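FMN-dependent NADH:quinone oxidoreductase 1 (Bacillus anthracis, PDB 4M0C) probably reduces quinones with NADH through bound FMN, protecting against electrophilic quinone stress, and probably also cleaves the azo bond of aromatic azo compounds. Local coordinates at residues V185-T190 against Q200-E205; S21-V26 against I147-G152. All coordinates share one frame; numbering follows the deposited sequence.

Contact 1: residues V185-T190 against Q200-E205. With FMN (flavin mononucleotide), chain C.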
# COMPACT_ATOMS: atom_id res chain seq x y z
N VAL A 185 -13.03 -1.63 -13.88
CA VAL A 185 -13.64 -2.86 -14.33
C VAL A 185 -13.22 -3.92 -13.33
O VAL A 185 -12.02 -4.18 -13.15
CB VAL A 185 -13.19 -3.23 -15.76
CG1 VAL A 185 -13.49 -4.69 -16.05
CG2 VAL A 185 -13.86 -2.32 -16.79
N ARG A 186 -14.18 -4.52 -12.63
CA ARG A 186 -13.84 -5.53 -11.63
C ARG A 186 -14.07 -6.92 -12.21
O ARG A 186 -15.20 -7.35 -12.38
CB ARG A 186 -14.69 -5.37 -10.37
CG ARG A 186 -14.53 -4.05 -9.63
CD ARG A 186 -15.64 -3.92 -8.59
NE ARG A 186 -15.43 -2.83 -7.65
CZ ARG A 186 -16.01 -1.63 -7.74
NH1 ARG A 186 -16.85 -1.37 -8.73
NH2 ARG A 186 -15.74 -0.70 -6.83
N ALA A 187 -12.99 -7.64 -12.53
CA ALA A 187 -13.12 -9.05 -12.88
C ALA A 187 -13.21 -9.77 -11.54
O ALA A 187 -12.22 -10.35 -11.06
CB ALA A 187 -11.90 -9.52 -13.67
N GLN A 188 -14.39 -9.72 -10.92
CA GLN A 188 -14.54 -10.12 -9.53
C GLN A 188 -15.23 -11.48 -9.35
O GLN A 188 -15.96 -11.95 -10.24
CB GLN A 188 -15.33 -9.05 -8.77
CG GLN A 188 -16.75 -8.86 -9.32
CD GLN A 188 -17.53 -7.82 -8.55
OE1 GLN A 188 -17.03 -7.28 -7.56
NE2 GLN A 188 -18.74 -7.51 -9.01
N GLY A 189 -15.00 -12.11 -8.21
CA GLY A 189 -15.64 -13.38 -7.91
C GLY A 189 -14.92 -14.57 -8.52
O GLY A 189 -15.53 -15.62 -8.72
N THR A 190 -13.63 -14.42 -8.81
CA THR A 190 -12.87 -15.53 -9.38
C THR A 190 -12.86 -16.76 -8.46
O THR A 190 -12.66 -17.87 -8.93
CB THR A 190 -11.43 -15.13 -9.78
OG1 THR A 190 -10.68 -14.71 -8.63
CG2 THR A 190 -11.46 -13.99 -10.81
N GLN A 200 -16.08 -13.53 -19.45
CA GLN A 200 -16.98 -12.95 -20.45
C GLN A 200 -17.50 -11.56 -20.04
O GLN A 200 -17.61 -10.66 -20.86
CB GLN A 200 -18.13 -13.90 -20.81
CG GLN A 200 -17.69 -15.14 -21.59
CD GLN A 200 -18.86 -15.98 -22.10
OE1 GLN A 200 -20.01 -15.77 -21.71
NE2 GLN A 200 -18.57 -16.93 -22.98
N ASN A 201 -17.80 -11.38 -18.75
CA ASN A 201 -18.27 -10.08 -18.28
C ASN A 201 -17.18 -9.02 -18.29
O ASN A 201 -17.44 -7.87 -18.65
CB ASN A 201 -18.96 -10.18 -16.92
CG ASN A 201 -20.37 -10.78 -17.03
OD1 ASN A 201 -21.08 -10.59 -18.03
ND2 ASN A 201 -20.78 -11.50 -15.99
N ALA A 202 -15.95 -9.40 -17.93
CA ALA A 202 -14.86 -8.43 -17.94
C ALA A 202 -14.42 -8.09 -19.37
O ALA A 202 -14.09 -6.93 -19.65
CB ALA A 202 -13.66 -8.91 -17.10
N TYR A 203 -14.43 -9.07 -20.27
CA TYR A 203 -14.10 -8.79 -21.67
C TYR A 203 -15.09 -7.81 -22.28
O TYR A 203 -14.70 -6.89 -23.00
CB TYR A 203 -14.11 -10.06 -22.52
CG TYR A 203 -13.03 -11.06 -22.18
CD1 TYR A 203 -11.80 -10.64 -21.70
CD2 TYR A 203 -13.25 -12.43 -22.36
CE1 TYR A 203 -10.80 -11.56 -21.39
CE2 TYR A 203 -12.26 -13.36 -22.05
CZ TYR A 203 -11.04 -12.91 -21.57
OH TYR A 203 -10.04 -13.82 -21.26
N LYS A 204 -16.38 -8.04 -22.03
CA LYS A 204 -17.44 -7.16 -22.50
C LYS A 204 -17.20 -5.73 -21.97
O LYS A 204 -17.16 -4.77 -22.74
CB LYS A 204 -18.79 -7.72 -22.06
CG LYS A 204 -20.01 -7.01 -22.63
CD LYS A 204 -21.30 -7.66 -22.11
CE LYS A 204 -21.41 -7.56 -20.59
NZ LYS A 204 -22.64 -8.24 -20.08
N GLU A 205 -16.98 -5.60 -20.67
CA GLU A 205 -16.73 -4.28 -20.09
C GLU A 205 -15.50 -3.56 -20.67
O GLU A 205 -15.61 -2.40 -21.06
CB GLU A 205 -16.69 -4.34 -18.55
CG GLU A 205 -18.07 -4.59 -17.91
CD GLU A 205 -18.00 -4.80 -16.39
OE1 GLU A 205 -18.76 -5.64 -15.87
OE2 GLU A 205 -17.19 -4.11 -15.72
N1 FMN C . -9.18 -11.76 -3.43
C2 FMN C . -10.04 -10.86 -2.82
O2 FMN C . -11.19 -10.74 -3.26
N3 FMN C . -9.61 -10.11 -1.73
C4 FMN C . -8.32 -10.25 -1.25
O4 FMN C . -7.93 -9.58 -0.29
C4A FMN C . -7.46 -11.16 -1.87
N5 FMN C . -6.16 -11.34 -1.40
C5A FMN C . -5.32 -12.24 -2.03
C6 FMN C . -4.01 -12.40 -1.58
C7 FMN C . -3.16 -13.30 -2.21
C7M FMN C . -1.75 -13.46 -1.70
C8 FMN C . -3.60 -14.05 -3.31
C8M FMN C . -2.67 -15.02 -3.98
C9 FMN C . -4.90 -13.89 -3.76
C9A FMN C . -5.76 -12.98 -3.13
N10 FMN C . -7.07 -12.81 -3.58
C10 FMN C . -7.90 -11.91 -2.95
C1' FMN C . -7.59 -13.57 -4.76
C2' FMN C . -7.16 -12.86 -6.05
O2' FMN C . -7.60 -11.51 -6.08
C3' FMN C . -7.75 -13.60 -7.23
O3' FMN C . -7.11 -14.86 -7.32
C4' FMN C . -7.54 -12.83 -8.52
O4' FMN C . -8.15 -13.53 -9.58
C5' FMN C . -6.06 -12.67 -8.85
O5' FMN C . -5.95 -11.92 -10.04
P FMN C . -4.99 -12.43 -11.23
O1P FMN C . -5.59 -13.70 -11.75
O2P FMN C . -4.94 -11.37 -12.33
O3P FMN C . -3.61 -12.69 -10.67
O HOH W 1 -16.96 -4.11 -13.31
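V185 and A187 meet A202 and E205 where strand 185-188 runs almost antiparallel to helix 200-205, with an axis angle of 168° and a closest approach of 8.0 Å. This is the last beta-alpha step of the flavodoxin-like fold: an edge strand, within this chain, of the five-stranded parallel sheet is followed by a helix that folds back over it. A187 CB meets A202 CB methyl to methyl at 3.9 Å. V185 CG1 lies farther from the same methyl, 4.4 Å from A202 CB. The V185 and E205 side chains run side by side but point opposite ways; both valine methyls lie alongside the glutamate, and V185 CG2 comes within 3.9 Å of E205 CB. The first torsion of E205 sets CG trans to the carbonyl carbon (chi1 -71°), and from there the extended chain carries OE2 back along the valine to 3.8 Å from V185 CG1. A water accepts from R186 N at 2.9 Å and also meets E205 OE2, but that second leg is too short to be trusted. A187 itself centres an inverse gamma turn, closed by a weak Q188 N to R186 O bond. V22 of helix 22-37 also packs on A187. At the segment's end T190 OG1, which also bonds S150 O, shares a hydrogen bond of 2.9 Å with O4' of the FMN ribityl chain.

Contact 2: residues S21-V26 against I147-G152. With FMN (flavin mononucleotide), chain C.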
# COMPACT_ATOMS: atom_id res chain seq x y z
N SER A 21 -3.01 -15.22 -15.57
CA SER A 21 -3.66 -14.22 -14.72
C SER A 21 -4.97 -13.64 -15.32
O SER A 21 -5.00 -13.25 -16.49
CB SER A 21 -2.68 -13.08 -14.48
OG SER A 21 -3.34 -11.85 -14.19
N VAL A 22 -6.03 -13.56 -14.51
CA VAL A 22 -7.30 -13.01 -15.00
C VAL A 22 -7.15 -11.56 -15.43
O VAL A 22 -7.57 -11.19 -16.52
CB VAL A 22 -8.43 -13.09 -13.94
CG1 VAL A 22 -9.67 -12.37 -14.44
CG2 VAL A 22 -8.76 -14.55 -13.60
N SER A 23 -6.51 -10.74 -14.59
CA SER A 23 -6.42 -9.32 -14.88
C SER A 23 -5.51 -9.01 -16.08
O SER A 23 -5.78 -8.08 -16.84
CB SER A 23 -6.02 -8.52 -13.63
OG SER A 23 -4.71 -8.83 -13.21
N ILE A 24 -4.46 -9.80 -16.28
CA ILE A 24 -3.65 -9.67 -17.49
C ILE A 24 -4.42 -10.09 -18.77
O ILE A 24 -4.32 -9.41 -19.79
CB ILE A 24 -2.30 -10.41 -17.36
CG1 ILE A 24 -1.45 -9.77 -16.26
CG2 ILE A 24 -1.54 -10.40 -18.67
CD1 ILE A 24 -0.27 -10.64 -15.80
N LYS A 25 -5.17 -11.20 -18.74
CA LYS A 25 -6.05 -11.56 -19.87
C LYS A 25 -7.02 -10.44 -20.24
O LYS A 25 -7.17 -10.06 -21.41
CB LYS A 25 -6.90 -12.79 -19.54
CG LYS A 25 -6.18 -14.13 -19.65
CD LYS A 25 -7.18 -15.26 -19.49
CE LYS A 25 -6.55 -16.60 -19.78
NZ LYS A 25 -6.62 -17.50 -18.60
N VAL A 26 -7.72 -9.94 -19.22
CA VAL A 26 -8.67 -8.84 -19.41
C VAL A 26 -7.94 -7.61 -20.00
O VAL A 26 -8.40 -7.02 -20.97
CB VAL A 26 -9.40 -8.50 -18.10
CG1 VAL A 26 -10.27 -7.25 -18.26
CG2 VAL A 26 -10.23 -9.71 -17.63
N ILE A 147 -8.30 -1.86 -14.13
CA ILE A 147 -8.72 -3.25 -14.32
C ILE A 147 -8.22 -4.06 -13.13
O ILE A 147 -7.01 -4.21 -12.93
CB ILE A 147 -8.13 -3.85 -15.60
CG1 ILE A 147 -8.69 -3.10 -16.83
CG2 ILE A 147 -8.43 -5.38 -15.70
CD1 ILE A 147 -7.99 -3.49 -18.14
N GLN A 148 -9.16 -4.55 -12.32
CA GLN A 148 -8.82 -5.26 -11.09
C GLN A 148 -9.50 -6.62 -11.04
O GLN A 148 -10.72 -6.71 -11.18
CB GLN A 148 -9.29 -4.44 -9.88
CG GLN A 148 -9.14 -5.16 -8.53
CD GLN A 148 -9.80 -4.40 -7.38
OE1 GLN A 148 -9.20 -3.49 -6.81
NE2 GLN A 148 -11.04 -4.77 -7.05
N ALA A 149 -8.71 -7.67 -10.85
CA ALA A 149 -9.27 -9.00 -10.64
C ALA A 149 -9.27 -9.27 -9.15
O ALA A 149 -8.35 -8.86 -8.43
CB ALA A 149 -8.46 -10.06 -11.37
N SER A 150 -10.31 -9.97 -8.67
CA SER A 150 -10.43 -10.25 -7.24
C SER A 150 -11.14 -11.59 -7.03
O SER A 150 -11.98 -11.99 -7.83
CB SER A 150 -11.20 -9.12 -6.55
OG SER A 150 -12.56 -9.09 -6.99
N GLY A 151 -10.80 -12.29 -5.95
CA GLY A 151 -11.46 -13.54 -5.63
C GLY A 151 -12.89 -13.31 -5.17
O GLY A 151 -13.80 -14.06 -5.52
N GLY A 152 -13.09 -12.25 -4.40
CA GLY A 152 -14.41 -11.96 -3.86
C GLY A 152 -15.23 -11.01 -4.73
O GLY A 152 -14.75 -10.52 -5.77
N1 FMN C . -9.18 -11.76 -3.43
C2 FMN C . -10.04 -10.86 -2.82
O2 FMN C . -11.19 -10.74 -3.26
N3 FMN C . -9.61 -10.11 -1.73
C4 FMN C . -8.32 -10.25 -1.25
O4 FMN C . -7.93 -9.58 -0.29
C4A FMN C . -7.46 -11.16 -1.87
N5 FMN C . -6.16 -11.34 -1.40
C5A FMN C . -5.32 -12.24 -2.03
C6 FMN C . -4.01 -12.40 -1.58
C7 FMN C . -3.16 -13.30 -2.21
C7M FMN C . -1.75 -13.46 -1.70
C8 FMN C . -3.60 -14.05 -3.31
C8M FMN C . -2.67 -15.02 -3.98
C9 FMN C . -4.90 -13.89 -3.76
C9A FMN C . -5.76 -12.98 -3.13
N10 FMN C . -7.07 -12.81 -3.58
C10 FMN C . -7.90 -11.91 -2.95
C1' FMN C . -7.59 -13.57 -4.76
C2' FMN C . -7.16 -12.86 -6.05
O2' FMN C . -7.60 -11.51 -6.08
C3' FMN C . -7.75 -13.60 -7.23
O3' FMN C . -7.11 -14.86 -7.32
C4' FMN C . -7.54 -12.83 -8.52
O4' FMN C . -8.15 -13.53 -9.58
C5' FMN C . -6.06 -12.67 -8.85
O5' FMN C . -5.95 -11.92 -10.04
P FMN C . -4.99 -12.43 -11.23
O1P FMN C . -5.59 -13.70 -11.75
O2P FMN C . -4.94 -11.37 -12.33
O3P FMN C . -3.61 -12.69 -10.67
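S23 and A149 form the closest backbone pair, CA to CA 5.1 Å, where helix 22-26 crosses strand 147-150 at 147°. In this flavodoxin-like fold the amino end of the first helix holds the FMN phosphate above the carboxyl ends of the sheet strands.

The apolar contacts are small. A149 CB sits beneath the helix start, 3.7 Å from S23 CB and also touching V22. One turn on, V26 CG1 meets I147 CG2; both branches lie trans to their own backbone N (chi1 174° for V26), which swings them into the interface.

Polar contacts grip the phosphate from the helix side. V22 N donates to FMN O1P at 2.8 Å. FMN O2P accepts from S23 N at 2.8 Å and from S23 OG at 2.7 Å. S21 OG donates to O2P as well, over a very short distance, and as N-cap it accepts from I24 N at 3.1 Å. Backbone amides gathered at a helix start would probably help stabilise the phosphate's negative charge.

At G151 and G152, backbone amides meet the flavin edge: G151 N bonds N1, and G152 N donates to FMN O2 at 2.7 Å. S150 OG braces this turn with a bond of 2.9 Å to G152 O.

Overall arrangement
From the N terminus, strand 5-11 leads through a loop to helix 22-37, whose start opens contact 2. That contact closes over 120 intervening residues when the chain reaches strand 143-150. Contact 1 follows in series, with just nine residues between its segments, which lie on strand 181-188 and helix 195-214, so the two neither nest nor cross. Their centres are about 8 Å apart, and the two strands are neighbours in the parallel sheet; probable hydrogen bonds from A187 N to Q148 O and from G189 N to G152 O span the seam. Helices 22-37 and 195-214 also touch, A202 on V26. Together the contacts tie the first and last helices to adjoining strands around one FMN.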